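Local coordinates for endo-1,4-beta-xylanase (Bacteroides thetaiotaomicron VPI-5482, PDB 3KST), which probably hydrolyses O-glycosidic bonds in xylan-type polysaccharides, as a calcium-binding glycoside hydrolase of family 43, at residues L143-F148 with E169-C174; N152-A157 with L203-N208; Q158-D161 with I166-E169; T71-Y74 with G78-A81; C104-T109 with F115-K120. All blocks are in the same frame, centred on the assembly; numbering follows the deposited sequence. Where two conformers were deposited one is given.

The five contacts belong to the five-bladed beta-propeller of family 43 and form two groups. Interactions 4 and 5 come first along the chain, one after the other, with centres about 10 Å apart; both reach the blade of strands 80-87, 92-99 and 102-108. Interactions 1, 2 and 3 gather on the blade of strands 129-135, 141-148, 152-158 and 172-175, their centres about 9 to 18 Å apart. Interaction 1 stays within that blade, interaction 3 closes one of its loops, and interaction 2 joins it to the next blade, close to the predicted proton donor Glu190. The two groups are about 18 to 24 Å apart between centres.

Interaction 1 (L143-F148 with E169-C174); sequences LYFVRF and ETLNQC
Arg147 NE is salt-bridged to Glu126, and the guanidinium also makes a cation-pi contact with Trp155; its NH1 lies 4.1 Å from Leu171 CD1. The bend of the arginine chain at chi3 (64°) brings that end round to the leucine. The other branch of Leu171 serves a second partner: CD2 lies 3.8 Å from Phe145 CZ, at the far end of the ring, and the two side chains cross at about a right angle. Leu171 is thus shared by Phe145 and Arg147. A separate contact is made by Cys174, whose SG comes up to the edge of the Tyr144 ring, 4.2 Å from CD2 and 80° off the ring normal, a sulfur-aromatic contact. The hydroxyl of Tyr144 is tied to the carbonyl of Pro225. Asn172, on the second strand, turns ND2 back to Thr170 O (2.9 Å), a bond that spans Leu171. No hydrogen bond joins the two segments: strand 152-158 lies between strands 141-148 and 172-175 in this antiparallel blade, and side chains meet across it, Tyr144 also touching Val156.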
# COMPACT_ATOMS: atom_id res chain seq x y z
N LEU A 143 3.72 -6.95 -10.74
CA LEU A 143 3.18 -7.07 -9.38
C LEU A 143 4.33 -7.26 -8.41
O LEU A 143 5.16 -8.20 -8.57
CB LEU A 143 2.17 -8.22 -9.23
CG LEU A 143 1.35 -8.22 -7.92
CD1 LEU A 143 0.42 -7.03 -7.93
CD2 LEU A 143 0.49 -9.50 -7.75
N TYR A 144 4.39 -6.37 -7.41
CA TYR A 144 5.33 -6.40 -6.31
C TYR A 144 4.56 -7.02 -5.15
O TYR A 144 3.38 -6.74 -4.98
CB TYR A 144 5.85 -5.00 -5.97
CG TYR A 144 6.54 -4.42 -7.18
CD1 TYR A 144 5.80 -3.81 -8.19
CD2 TYR A 144 7.92 -4.55 -7.35
CE1 TYR A 144 6.41 -3.35 -9.36
CE2 TYR A 144 8.55 -4.06 -8.52
CZ TYR A 144 7.78 -3.46 -9.51
OH TYR A 144 8.35 -2.98 -10.66
N PHE A 145 5.22 -7.90 -4.40
CA PHE A 145 4.60 -8.63 -3.30
C PHE A 145 5.71 -9.24 -2.46
O PHE A 145 6.85 -9.30 -2.92
CB PHE A 145 3.64 -9.72 -3.84
CG PHE A 145 4.27 -10.66 -4.81
CD1 PHE A 145 4.30 -10.35 -6.18
CD2 PHE A 145 4.81 -11.88 -4.39
CE1 PHE A 145 4.88 -11.20 -7.10
CE2 PHE A 145 5.38 -12.75 -5.33
CZ PHE A 145 5.40 -12.40 -6.68
N VAL A 146 5.35 -9.67 -1.26
CA VAL A 146 6.28 -10.27 -0.29
C VAL A 146 6.21 -11.76 -0.33
O VAL A 146 5.11 -12.32 -0.30
CB VAL A 146 5.89 -9.87 1.17
CG1 VAL A 146 6.63 -10.74 2.24
CG2 VAL A 146 6.14 -8.36 1.40
N ARG A 147 7.37 -12.42 -0.44
CA ARG A 147 7.46 -13.87 -0.23
C ARG A 147 8.28 -14.03 1.05
O ARG A 147 9.17 -13.21 1.35
CB ARG A 147 8.15 -14.60 -1.37
CG ARG A 147 7.48 -14.45 -2.71
CD ARG A 147 8.34 -15.04 -3.82
NE ARG A 147 8.53 -16.48 -3.70
CZ ARG A 147 9.45 -17.20 -4.36
NH1 ARG A 147 10.31 -16.62 -5.19
NH2 ARG A 147 9.53 -18.51 -4.16
N PHE A 148 8.02 -15.13 1.74
CA PHE A 148 8.69 -15.44 3.01
C PHE A 148 9.90 -16.33 2.70
O PHE A 148 9.95 -17.51 3.07
CB PHE A 148 7.69 -16.08 3.97
CG PHE A 148 6.42 -15.31 4.09
CD1 PHE A 148 6.38 -14.13 4.83
CD2 PHE A 148 5.28 -15.72 3.42
CE1 PHE A 148 5.20 -13.40 4.92
CE2 PHE A 148 4.11 -14.99 3.50
CZ PHE A 148 4.06 -13.84 4.26
N GLU A 169 8.20 -17.49 -14.35
CA GLU A 169 9.54 -17.42 -14.94
C GLU A 169 10.18 -16.01 -14.88
O GLU A 169 11.38 -15.88 -15.10
CB GLU A 169 9.55 -17.94 -16.40
CG GLU A 169 8.97 -17.02 -17.52
CD GLU A 169 7.46 -16.87 -17.56
OE1 GLU A 169 6.70 -17.59 -16.84
OE2 GLU A 169 7.02 -16.02 -18.37
N THR A 170 9.39 -14.96 -14.63
CA THR A 170 9.90 -13.59 -14.50
C THR A 170 10.18 -13.19 -13.03
O THR A 170 10.59 -12.05 -12.79
CB THR A 170 8.97 -12.55 -15.15
OG1 THR A 170 7.76 -12.46 -14.38
CG2 THR A 170 8.66 -12.94 -16.61
N LEU A 171 9.99 -14.11 -12.07
CA LEU A 171 10.30 -13.83 -10.65
C LEU A 171 11.70 -13.25 -10.47
O LEU A 171 12.67 -13.77 -11.03
CB LEU A 171 10.14 -15.05 -9.73
CG LEU A 171 8.71 -15.37 -9.33
CD1 LEU A 171 8.55 -16.81 -8.89
CD2 LEU A 171 8.26 -14.35 -8.20
N ASN A 172 11.75 -12.15 -9.74
CA ASN A 172 12.98 -11.43 -9.37
C ASN A 172 12.91 -10.95 -7.94
O ASN A 172 11.85 -10.47 -7.48
CB ASN A 172 13.18 -10.22 -10.28
CG ASN A 172 13.90 -10.56 -11.56
OD1 ASN A 172 15.13 -10.60 -11.59
ND2 ASN A 172 13.15 -10.74 -12.64
N GLN A 173 14.03 -11.03 -7.24
CA GLN A 173 14.13 -10.59 -5.87
C GLN A 173 14.53 -9.11 -5.81
O GLN A 173 15.57 -8.70 -6.37
CB GLN A 173 15.13 -11.45 -5.09
CG GLN A 173 15.32 -10.94 -3.66
CD GLN A 173 16.19 -11.83 -2.87
OE1 GLN A 173 15.86 -12.99 -2.65
NE2 GLN A 173 17.30 -11.29 -2.37
N CYS A 174 13.74 -8.31 -5.07
CA CYS A 174 13.94 -6.86 -4.99
C CYS A 174 14.69 -6.37 -3.73
O CYS A 174 15.79 -5.83 -3.84
CB CYS A 174 12.61 -6.08 -5.11
SG CYS A 174 11.55 -6.56 -6.53

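Interaction 2 (N152-A157 with L203-N208); sequences NVIWVA and LIYSAN
Ile154 rests its CD1 on Leu203 and Tyr205, joining two adjacent blades of the five-bladed beta-propeller. Strand 152-158 belongs to one blade and strand 200-207 to the next, so this is face-to-face packing of sheets without a backbone bond between them. The tight part is very small. Ile154 CD1 approaches Tyr205 CB to 3.4 Å, close for two carbons, and the two side chains cross obliquely. With CG1 beside the backbone N (chi1 -62°) and the chain then extended (chi2 175°), the isoleucine pushes its terminal methyl forward to the neighbouring strand. The Tyr205 ring leads away from this point: the close approach is to CB, at the root of the side chain, while the hydroxyl is hydrogen-bonded to Glu182. Contact with Leu203 is looser, CD2 standing 4.2 Å from Ile154 CD1, and it is less certain because the leucine was modelled in two conformers.

On either side of Ile154 the contact thins out. The side chain of Val156 comes no nearer than 6.6 Å to the opposite segment, and Trp155, partly exposed, points away from it. Asn152, also partly exposed, stays clear too and gives its ND2 to OE1 of Glu190, the predicted proton donor. The Ile154 side chain is about 5 Å from that of Glu190. On the same strand as Tyr205, Ser206 OG is hydrogen-bonded to the backbone N of His251, a ligand of the bound calcium.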
# COMPACT_ATOMS: atom_id res chain seq x y z
N ASN A 152 10.57 -11.54 5.55
CA ASN A 152 9.68 -11.00 4.54
C ASN A 152 10.57 -10.29 3.51
O ASN A 152 11.27 -9.34 3.87
CB ASN A 152 8.70 -9.98 5.11
CG ASN A 152 7.66 -10.58 6.03
OD1 ASN A 152 7.75 -11.72 6.51
ND2 ASN A 152 6.62 -9.79 6.28
N VAL A 153 10.52 -10.77 2.26
CA VAL A 153 11.29 -10.21 1.13
C VAL A 153 10.36 -9.77 0.01
O VAL A 153 9.43 -10.49 -0.37
CB VAL A 153 12.31 -11.24 0.62
CG1 VAL A 153 13.14 -10.70 -0.56
CG2 VAL A 153 13.21 -11.63 1.76
N ILE A 154 10.61 -8.57 -0.52
CA ILE A 154 9.85 -8.04 -1.62
C ILE A 154 10.37 -8.61 -2.95
O ILE A 154 11.56 -8.48 -3.28
CB ILE A 154 9.89 -6.49 -1.67
CG1 ILE A 154 9.26 -5.95 -0.38
CG2 ILE A 154 9.12 -5.99 -2.92
CD1 ILE A 154 9.32 -4.42 -0.21
N TRP A 155 9.47 -9.28 -3.65
CA TRP A 155 9.69 -9.87 -4.97
C TRP A 155 8.87 -9.13 -6.02
O TRP A 155 7.98 -8.34 -5.70
CB TRP A 155 9.29 -11.35 -4.94
CG TRP A 155 10.29 -12.21 -4.26
CD1 TRP A 155 10.50 -12.31 -2.92
CD2 TRP A 155 11.23 -13.05 -4.88
NE1 TRP A 155 11.52 -13.19 -2.66
CE2 TRP A 155 11.98 -13.67 -3.85
CE3 TRP A 155 11.50 -13.37 -6.21
CZ2 TRP A 155 13.01 -14.59 -4.12
CZ3 TRP A 155 12.52 -14.27 -6.48
CH2 TRP A 155 13.29 -14.84 -5.44
N VAL A 156 9.18 -9.37 -7.28
CA VAL A 156 8.38 -8.86 -8.38
C VAL A 156 8.28 -9.95 -9.43
O VAL A 156 9.17 -10.83 -9.49
CB VAL A 156 9.02 -7.58 -9.00
CG1 VAL A 156 10.42 -7.93 -9.61
CG2 VAL A 156 8.07 -6.90 -10.03
N ALA A 157 7.17 -9.92 -10.18
CA ALA A 157 6.98 -10.76 -11.36
C ALA A 157 6.07 -10.03 -12.33
O ALA A 157 5.25 -9.25 -11.93
CB ALA A 157 6.34 -12.08 -10.99
N LEU A 203 11.31 2.09 -5.80
CA LEU A 203 10.60 1.09 -5.00
C LEU A 203 10.62 1.60 -3.57
O LEU A 203 11.69 1.63 -2.93
CB LEU A 203 11.24 -0.29 -5.15
CG LEU A 203 10.57 -1.52 -4.54
CD1 LEU A 203 11.25 -2.80 -5.08
CD2 LEU A 203 10.53 -1.55 -3.03
N ILE A 204 9.44 2.01 -3.08
CA ILE A 204 9.26 2.58 -1.75
C ILE A 204 8.64 1.47 -0.85
O ILE A 204 7.59 0.86 -1.18
CB ILE A 204 8.38 3.87 -1.85
CG1 ILE A 204 8.90 4.80 -2.97
CG2 ILE A 204 8.38 4.56 -0.51
CD1 ILE A 204 7.84 5.68 -3.60
N TYR A 205 9.31 1.18 0.27
CA TYR A 205 8.94 0.04 1.11
C TYR A 205 9.06 0.33 2.59
O TYR A 205 9.69 1.34 2.98
CB TYR A 205 9.87 -1.16 0.74
CG TYR A 205 11.34 -0.90 1.06
CD1 TYR A 205 12.19 -0.31 0.12
CD2 TYR A 205 11.87 -1.24 2.32
CE1 TYR A 205 13.56 -0.05 0.44
CE2 TYR A 205 13.23 -0.97 2.65
CZ TYR A 205 14.06 -0.40 1.69
OH TYR A 205 15.37 -0.10 1.98
N SER A 206 8.49 -0.58 3.38
CA SER A 206 8.60 -0.52 4.85
C SER A 206 9.46 -1.67 5.39
O SER A 206 9.50 -2.76 4.81
CB SER A 206 7.21 -0.57 5.49
OG SER A 206 6.36 0.47 5.03
N ALA A 207 10.19 -1.42 6.48
CA ALA A 207 10.99 -2.45 7.16
C ALA A 207 10.69 -2.51 8.65
O ALA A 207 10.23 -1.51 9.24
CB ALA A 207 12.51 -2.27 6.88
N ASN A 208 10.94 -3.70 9.22
CA ASN A 208 10.70 -4.13 10.61
C ASN A 208 9.31 -4.67 10.79
O ASN A 208 8.42 -4.41 9.97
CB ASN A 208 10.98 -3.04 11.65
CG ASN A 208 12.39 -2.61 11.60
OD1 ASN A 208 13.28 -3.39 11.93
ND2 ASN A 208 12.62 -1.37 11.16

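Interaction 3 (Q158-D161 with I166-E169); sequences QMTD and IKTE
Here a loop is pinched at its neck: Gln158, the last residue of strand 152-158, and Met159 just after it meet Ile166 and Lys167 on the way to strand 172-175. A single beta bridge pairs Met159 with Ile166, their CA atoms 4.2 Å apart. The bond that closes the neck runs from Lys167 N to Gln158 O (2.7 Å, 172° at the hydrogen), short and almost straight. The same carbonyl oxygen also receives a CA-H contact from Ile166 (CA to O 3.5 Å).

Outside the backbone, Gln158 and Lys167 carry most of the contact. They lie side by side and point the same way, both extended beyond CG, with Lys167 CD 3.9 Å from Gln158 CD. A chi1 of -176° turns the Gln158 chain opposite its backbone N and out alongside the lysine, and the aliphatic part of Lys167 rests on the amide. Thr160 adds its methyl, CG2 being 4.2 Å from Lys167 CG, while its hydroxyl is hydrogen-bonded to Asp162. The lysine NZ is 6.1 Å from Asp161 OD1, so any attraction between the charges acts at a distance. Selenomethionine Met159 and Ile166 turn the other way, CE lying 4.3 Å from CG2, and they face Leu143 and Phe145 of strand 141-148. Thr170 OG1, bonded to Gln158 N and Lys167 O, adds a second clasp to this hairpin-like connection between neighbouring antiparallel strands of one propeller blade.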
# COMPACT_ATOMS: atom_id res chain seq x y z
N GLN A 158 6.25 -10.28 -13.62
CA GLN A 158 5.36 -9.73 -14.64
C GLN A 158 4.02 -10.46 -14.52
O GLN A 158 4.00 -11.67 -14.21
CB GLN A 158 5.96 -9.97 -16.02
CG GLN A 158 5.19 -9.37 -17.17
CD GLN A 158 5.73 -9.81 -18.52
OE1 GLN A 158 6.88 -10.24 -18.64
NE2 GLN A 158 4.89 -9.70 -19.56
N MSE A 159 2.92 -9.74 -14.71
CA MSE A 159 1.59 -10.35 -14.71
C MSE A 159 1.19 -10.73 -16.13
O MSE A 159 1.73 -10.20 -17.11
CB MSE A 159 0.49 -9.41 -14.16
CG MSE A 159 0.74 -8.88 -12.75
SE MSE A 159 -0.92 -8.50 -11.82
CE MSE A 159 -1.36 -10.30 -11.36
N THR A 160 0.21 -11.63 -16.24
CA THR A 160 -0.40 -11.91 -17.54
C THR A 160 -1.25 -10.67 -17.97
O THR A 160 -1.46 -9.73 -17.17
CB THR A 160 -1.24 -13.19 -17.49
OG1 THR A 160 -2.20 -13.10 -16.43
CG2 THR A 160 -0.35 -14.42 -17.20
N ASP A 161 -1.75 -10.69 -19.21
CA ASP A 161 -2.53 -9.58 -19.78
C ASP A 161 -3.81 -9.32 -18.99
O ASP A 161 -4.22 -8.17 -18.85
CB ASP A 161 -2.93 -9.87 -21.26
CG ASP A 161 -1.74 -10.02 -22.22
OD1 ASP A 161 -0.69 -9.35 -22.07
OD2 ASP A 161 -1.86 -10.81 -23.20
N ILE A 166 0.53 -14.31 -12.31
CA ILE A 166 1.92 -13.87 -12.48
C ILE A 166 2.63 -14.86 -13.40
O ILE A 166 2.27 -16.04 -13.44
CB ILE A 166 2.71 -13.70 -11.16
CG1 ILE A 166 2.77 -14.96 -10.30
CG2 ILE A 166 2.09 -12.59 -10.32
CD1 ILE A 166 3.90 -14.85 -9.24
N LYS A 167 3.64 -14.37 -14.12
CA LYS A 167 4.48 -15.20 -14.98
C LYS A 167 5.62 -15.59 -14.08
O LYS A 167 6.55 -14.81 -13.91
CB LYS A 167 4.95 -14.41 -16.20
CG LYS A 167 3.83 -14.02 -17.11
CD LYS A 167 4.39 -13.44 -18.41
CE LYS A 167 3.32 -13.26 -19.43
NZ LYS A 167 3.94 -13.13 -20.79
N THR A 168 5.56 -16.80 -13.52
CA THR A 168 6.58 -17.25 -12.54
C THR A 168 8.01 -17.29 -13.04
O THR A 168 8.94 -17.10 -12.25
CB THR A 168 6.21 -18.54 -11.79
OG1 THR A 168 6.00 -19.62 -12.70
CG2 THR A 168 4.91 -18.32 -10.99
N GLU A 169 8.20 -17.49 -14.35
CA GLU A 169 9.54 -17.42 -14.94
C GLU A 169 10.18 -16.01 -14.88
O GLU A 169 11.38 -15.88 -15.10
CB GLU A 169 9.55 -17.94 -16.40
CG GLU A 169 8.97 -17.02 -17.52
CD GLU A 169 7.46 -16.87 -17.56
OE1 GLU A 169 6.70 -17.59 -16.84
OE2 GLU A 169 7.02 -16.02 -18.37

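Interaction 4 (T71-Y74 with G78-A81); sequences TDSY and GFWA
Phe79 sets the far edge of its ring against Ser73 and the carbonyl of Tyr74, joining the loop after strand 60-69 to the start of strand 80-87, the first strand of a three-stranded propeller blade. The ring is carried there by chi1 of -71°, with CG beside the backbone N, and chi2 of -91°, which sets its plane across the CA-CB-CG plane. CE1 and CZ are the ring atoms that meet the loop. Ser73 OG lies 3.5 Å from CE1, at the edge and near the ring plane, and Ser73 CB is in the same plane at 4.0 Å from CE1. Tyr74 O is 3.7 Å from CZ, approaching obliquely.

The serine oxygen meets both the ring edge and the carbonyl. It stands opposite the backbone N across the CA-CB bond (chi1 168°), a rotation that keeps the hydroxyl beside its own carbonyl carbon and within range of the next residue. From there OG donates to Tyr74 O (2.7 Å), and it is also bonded to the hydroxyl of Tyr97. The Tyr74 side chain comes no nearer than 6.7 Å, and its carbonyl makes the contact.

Around them Phe79 packs on Ala70, Tyr97 and Ala99, about 9 Å from the side chain of Asp26, the predicted proton acceptor. The contact is thus between a hydrocarbon edge and two oxygens already tied together: any electrostatic attraction to the ring hydrogens is probably weak, and the bonds of the buried Ser73 hydroxyl fix its rotation.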
# COMPACT_ATOMS: atom_id res chain seq x y z
N THR A 71 -17.20 -13.28 1.81
CA THR A 71 -17.97 -14.26 1.02
C THR A 71 -17.75 -14.19 -0.50
O THR A 71 -17.87 -15.21 -1.23
CB THR A 71 -19.51 -14.26 1.36
OG1 THR A 71 -20.12 -13.01 1.00
CG2 THR A 71 -19.76 -14.64 2.83
N ASP A 72 -17.41 -12.99 -0.99
CA ASP A 72 -17.07 -12.76 -2.41
C ASP A 72 -15.62 -12.99 -2.74
O ASP A 72 -15.18 -12.69 -3.85
CB ASP A 72 -17.44 -11.34 -2.80
CG ASP A 72 -18.89 -11.10 -2.78
OD1 ASP A 72 -19.67 -12.02 -3.16
OD2 ASP A 72 -19.27 -9.98 -2.37
N SER A 73 -14.87 -13.59 -1.83
CA SER A 73 -13.45 -13.76 -2.03
C SER A 73 -12.94 -15.07 -1.48
O SER A 73 -13.60 -15.72 -0.70
CB SER A 73 -12.77 -12.63 -1.25
OG SER A 73 -11.37 -12.80 -1.10
N TYR A 74 -11.74 -15.41 -1.92
CA TYR A 74 -10.94 -16.46 -1.33
C TYR A 74 -10.70 -16.03 0.11
O TYR A 74 -10.45 -14.86 0.34
CB TYR A 74 -9.57 -16.50 -2.00
CG TYR A 74 -8.59 -17.43 -1.36
CD1 TYR A 74 -8.69 -18.82 -1.53
CD2 TYR A 74 -7.53 -16.93 -0.58
CE1 TYR A 74 -7.77 -19.69 -0.94
CE2 TYR A 74 -6.59 -17.79 -0.01
CZ TYR A 74 -6.72 -19.16 -0.17
OH TYR A 74 -5.78 -19.97 0.41
N GLY A 78 -7.51 -12.57 7.73
CA GLY A 78 -6.33 -11.96 7.16
C GLY A 78 -6.52 -11.10 5.90
O GLY A 78 -5.68 -11.13 5.00
N PHE A 79 -7.63 -10.35 5.83
CA PHE A 79 -7.83 -9.38 4.72
C PHE A 79 -6.96 -8.16 5.00
O PHE A 79 -7.32 -7.30 5.83
CB PHE A 79 -9.29 -9.04 4.54
CG PHE A 79 -10.07 -10.17 3.96
CD1 PHE A 79 -10.22 -10.26 2.59
CD2 PHE A 79 -10.50 -11.22 4.77
CE1 PHE A 79 -10.93 -11.33 2.03
CE2 PHE A 79 -11.21 -12.30 4.24
CZ PHE A 79 -11.41 -12.36 2.87
N TRP A 80 -5.79 -8.12 4.35
CA TRP A 80 -4.78 -7.06 4.54
C TRP A 80 -4.32 -6.34 3.27
O TRP A 80 -4.33 -6.89 2.16
CB TRP A 80 -3.48 -7.64 5.14
CG TRP A 80 -3.62 -8.52 6.33
CD1 TRP A 80 -4.56 -8.45 7.31
CD2 TRP A 80 -2.74 -9.58 6.68
NE1 TRP A 80 -4.34 -9.43 8.25
CE2 TRP A 80 -3.22 -10.14 7.90
CE3 TRP A 80 -1.59 -10.13 6.10
CZ2 TRP A 80 -2.60 -11.24 8.53
CZ3 TRP A 80 -0.97 -11.24 6.72
CH2 TRP A 80 -1.48 -11.76 7.94
N ALA A 81 -3.86 -5.10 3.47
CA ALA A 81 -3.09 -4.36 2.47
C ALA A 81 -3.71 -4.25 1.06
O ALA A 81 -3.07 -4.58 0.06
CB ALA A 81 -1.65 -4.95 2.42

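Interaction 5 (C104-T109 with F115-K120); sequences CVATST and FRQEVK
Thr107 and Arg116 form a single antiparallel hydrogen-bonded pair, with Thr107 N to Arg116 O at 3.1 Å and Arg116 N to Thr107 O at 3.0 Å, which lays the turn-back of 115-117 along the outer strand 102-108 of its blade. Two waters extend this pair: one joins Thr107 OG1 to Arg116 O, the other donates to Thr107 O and accepts from Arg116 NE. Thr107 O takes a CA-H contact from Phe115 as well (CA to O 3.2 Å).

On the buried side Ser108 sets its CB squarely over the centre of the Phe115 ring, 3.4 Å from the centroid and 9° off the normal, a CH-pi contact. A chi1 of 178° swings its OG opposite the backbone N, where it bonds to Thr110 O and leaves CB to face the ring. Beside the ring, Ala106 CB meets Phe115 CB at 3.9 Å. Gln117, extended beyond CG, lays its amide against Val105: NE2 donates to Val105 O (3.1 Å, 163°) from above the carbonyl plane, with the oxygen in the plane of the amide. Its OE1 accepts from Tyr74 N. Donor and acceptor ends of one buried amide are thus both satisfied, and Gln117 ties strand 102-108 to the 71-74 loop.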
# COMPACT_ATOMS: atom_id res chain seq x y z
N CYS A 104 -4.40 -11.98 -3.91
CA CYS A 104 -5.65 -12.08 -4.64
C CYS A 104 -6.03 -10.83 -5.38
O CYS A 104 -5.58 -9.72 -5.03
CB CYS A 104 -6.78 -12.34 -3.63
SG CYS A 104 -6.64 -13.80 -2.61
N VAL A 105 -6.94 -10.99 -6.35
CA VAL A 105 -7.45 -9.87 -7.11
C VAL A 105 -8.95 -10.04 -7.35
O VAL A 105 -9.42 -11.15 -7.67
CB VAL A 105 -6.67 -9.66 -8.46
CG1 VAL A 105 -6.71 -10.90 -9.35
CG2 VAL A 105 -7.17 -8.42 -9.22
N ALA A 106 -9.67 -8.94 -7.14
CA ALA A 106 -11.11 -8.81 -7.36
C ALA A 106 -11.34 -7.60 -8.24
O ALA A 106 -10.44 -6.77 -8.43
CB ALA A 106 -11.86 -8.65 -6.01
N THR A 107 -12.53 -7.52 -8.84
CA THR A 107 -12.87 -6.39 -9.68
C THR A 107 -14.23 -5.77 -9.31
O THR A 107 -15.08 -6.42 -8.70
CB THR A 107 -12.85 -6.72 -11.22
OG1 THR A 107 -14.01 -7.49 -11.59
CG2 THR A 107 -11.60 -7.47 -11.63
N SER A 108 -14.39 -4.53 -9.75
CA SER A 108 -15.61 -3.74 -9.59
C SER A 108 -15.78 -2.78 -10.74
O SER A 108 -14.82 -2.33 -11.35
CB SER A 108 -15.54 -2.95 -8.28
OG SER A 108 -16.68 -2.10 -8.04
N THR A 109 -17.03 -2.46 -11.06
CA THR A 109 -17.31 -1.43 -12.05
C THR A 109 -17.25 -0.02 -11.42
O THR A 109 -17.22 0.95 -12.16
CB THR A 109 -18.66 -1.64 -12.75
OG1 THR A 109 -19.73 -1.45 -11.82
CG2 THR A 109 -18.73 -3.04 -13.39
N PHE A 115 -16.41 -5.16 -4.86
CA PHE A 115 -15.33 -5.88 -5.54
C PHE A 115 -15.58 -7.35 -5.29
O PHE A 115 -15.84 -7.75 -4.16
CB PHE A 115 -13.93 -5.49 -5.02
CG PHE A 115 -13.51 -4.12 -5.44
CD1 PHE A 115 -13.99 -3.00 -4.75
CD2 PHE A 115 -12.65 -3.92 -6.54
CE1 PHE A 115 -13.62 -1.71 -5.13
CE2 PHE A 115 -12.27 -2.63 -6.93
CZ PHE A 115 -12.77 -1.51 -6.21
N ARG A 116 -15.54 -8.16 -6.35
CA ARG A 116 -15.77 -9.59 -6.23
C ARG A 116 -14.81 -10.40 -7.08
O ARG A 116 -14.27 -9.91 -8.08
CB ARG A 116 -17.20 -9.94 -6.67
CG ARG A 116 -18.27 -9.25 -5.86
CD ARG A 116 -19.66 -9.63 -6.30
NE ARG A 116 -20.03 -9.09 -7.62
CZ ARG A 116 -21.21 -9.28 -8.24
NH1 ARG A 116 -22.20 -9.96 -7.66
NH2 ARG A 116 -21.41 -8.75 -9.46
N GLN A 117 -14.61 -11.64 -6.65
CA GLN A 117 -13.93 -12.63 -7.45
C GLN A 117 -15.00 -13.54 -8.06
O GLN A 117 -15.93 -13.97 -7.36
CB GLN A 117 -13.03 -13.50 -6.61
CG GLN A 117 -11.90 -12.75 -5.93
CD GLN A 117 -10.91 -13.72 -5.33
OE1 GLN A 117 -11.29 -14.58 -4.53
NE2 GLN A 117 -9.63 -13.60 -5.72
N GLU A 118 -14.86 -13.84 -9.35
CA GLU A 118 -15.75 -14.81 -10.03
C GLU A 118 -15.45 -16.21 -9.49
O GLU A 118 -16.37 -16.94 -9.11
CB GLU A 118 -15.60 -14.71 -11.55
CG GLU A 118 -16.16 -13.39 -12.07
CD GLU A 118 -16.05 -13.18 -13.57
OE1 GLU A 118 -15.22 -13.85 -14.21
OE2 GLU A 118 -16.78 -12.31 -14.12
N VAL A 119 -14.17 -16.56 -9.40
CA VAL A 119 -13.71 -17.82 -8.83
C VAL A 119 -12.85 -17.40 -7.63
O VAL A 119 -11.93 -16.60 -7.79
CB VAL A 119 -12.91 -18.68 -9.82
CG1 VAL A 119 -12.50 -20.00 -9.16
CG2 VAL A 119 -13.76 -18.99 -11.06
N LYS A 120 -13.14 -17.99 -6.47
CA LYS A 120 -12.54 -17.58 -5.18
C LYS A 120 -11.20 -18.25 -4.91
O LYS A 120 -11.08 -19.15 -4.07
CB LYS A 120 -13.55 -17.78 -4.02
CG LYS A 120 -14.69 -16.72 -4.03
CD LYS A 120 -15.61 -16.76 -5.22
CE LYS A 120 -16.81 -15.83 -5.03
NZ LYS A 120 -17.71 -15.83 -6.25
O HOH W 1 -14.25 -10.13 -11.07
O HOH W 2 -17.96 -7.51 -8.77